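Local coordinates for protein glycosyl hydrolase family 10 (Prevotella bryantii, PDB 4MGQ) that is probably an endo-1,4-beta-xylanase of xylan breakdown, represented here by a calcium-binding carbohydrate-binding module rather than its catalytic domain, at residues A[129-132]-A[136-139]. Residues are numbered along the deposited sequence; the frame is centred on the assembly and turned at random.
Sequences IANG and ENAD
N131 reaches across to the backbone of N137 and D139 and shows how one side-chain amide can hold a turn that has no regular secondary structure. Both hydrogens of its ND2 are spent on carbonyls: N131 ND2 lies 2.9 Å from N137 O in an almost straight bond (178°) and 3.0 Å from D139 O. Both acceptors lie in the plane of the amide, which fixes its rotation, yet they are met differently, D139 O on a lone pair and N137 O from above its carbonyl plane. CG anti to the backbone N (chi1 174°) carries the amide out to 136-139. N137 braces that turn from within: its OD1 accepts from D139 N at 3.0 Å, an Asx turn. On the wetter side, N131 OD1 is held more loosely, by a weak bond from F134 N and by a water 3.0 Å away that donates to it and accepts from E136 N. This link joins the two ends of the short loop whose T133 and E135 bind the calcium ion. G132 makes backbone hydrogen bonds with V118 of strand 111-121 and A138 packs on strand 151-155, both of one sheet, while W141 of strand 141-142, in the other, donates to N131 O, consistent with a beta-sandwich module.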
loop_
_atom_site.group_PDB
_atom_site.type_symbol
_atom_site.label_atom_id
_atom_site.label_comp_id
_atom_site.label_asym_id
_atom_site.label_seq_id
_atom_site.Cartn_x
_atom_site.Cartn_y
_atom_site.Cartn_z
ATOM N N ILE A 129 3.725 -7.771 -5.223
ATOM C CA ILE A 129 4.209 -7.056 -4.043
ATOM C C ILE A 129 5.063 -7.979 -3.184
ATOM O O ILE A 129 4.580 -8.997 -2.682
ATOM C CB ILE A 129 3.053 -6.492 -3.189
ATOM C CG1 ILE A 129 2.253 -5.455 -3.986
ATOM C CG2 ILE A 129 3.590 -5.910 -1.866
ATOM C CD1 ILE A 129 3.034 -4.195 -4.312
ATOM N N ALA A 130 6.329 -7.614 -3.016
ATOM C CA ALA A 130 7.291 -8.449 -2.300
ATOM C C ALA A 130 6.988 -8.549 -0.808
ATOM O O ALA A 130 7.102 -9.627 -0.214
ATOM C CB ALA A 130 8.703 -7.915 -2.508
ATOM N N ASN A 131 6.625 -7.425 -0.201
ATOM C CA ASN A 131 6.410 -7.373 1.236
ATOM C C ASN A 131 5.107 -6.659 1.555
ATOM O O ASN A 131 5.099 -5.451 1.772
ATOM C CB ASN A 131 7.588 -6.676 1.916
ATOM C CG ASN A 131 7.366 -6.456 3.400
ATOM O OD1 ASN A 131 6.587 -7.165 4.045
ATOM N ND2 ASN A 131 8.057 -5.466 3.950
ATOM N N GLY A 132 4.015 -7.416 1.575
ATOM C CA GLY A 132 2.694 -6.860 1.802
ATOM C C GLY A 132 2.089 -7.241 3.136
ATOM O O GLY A 132 0.977 -6.820 3.448
ATOM N N GLU A 136 7.492 -8.597 9.508
ATOM C CA GLU A 136 8.893 -8.440 9.898
ATOM C C GLU A 136 9.354 -6.987 9.843
ATOM O O GLU A 136 10.015 -6.504 10.756
ATOM C CB GLU A 136 9.805 -9.301 9.021
ATOM C CG GLU A 136 9.588 -10.799 9.189
ATOM C CD GLU A 136 10.436 -11.628 8.233
ATOM O OE1 GLU A 136 10.451 -11.328 7.015
ATOM O OE2 GLU A 136 11.091 -12.583 8.706
ATOM N N ASN A 137 9.006 -6.296 8.761
ATOM C CA ASN A 137 9.445 -4.924 8.565
ATOM C C ASN A 137 8.721 -4.311 7.378
ATOM O O ASN A 137 7.832 -4.943 6.799
ATOM C CB ASN A 137 10.961 -4.867 8.360
ATOM C CG ASN A 137 11.429 -5.757 7.222
ATOM O OD1 ASN A 137 10.862 -5.749 6.131
ATOM N ND2 ASN A 137 12.472 -6.543 7.478
ATOM N N ALA A 138 9.101 -3.091 7.013
ATOM C CA ALA A 138 8.515 -2.444 5.845
ATOM C C ALA A 138 9.510 -2.318 4.690
ATOM O O ALA A 138 9.440 -1.374 3.899
ATOM C CB ALA A 138 7.968 -1.074 6.223
ATOM N N ASP A 139 10.428 -3.277 4.577
ATOM C CA ASP A 139 11.372 -3.285 3.465
ATOM C C ASP A 139 10.653 -3.250 2.125
ATOM O O ASP A 139 9.690 -3.985 1.911
ATOM C CB ASP A 139 12.272 -4.522 3.512
ATOM C CG ASP A 139 13.279 -4.477 4.638
ATOM O OD1 ASP A 139 13.304 -3.486 5.401
ATOM O OD2 ASP A 139 14.058 -5.446 4.751
HETATM O O HOH W 1 7.610 -8.139 6.663
#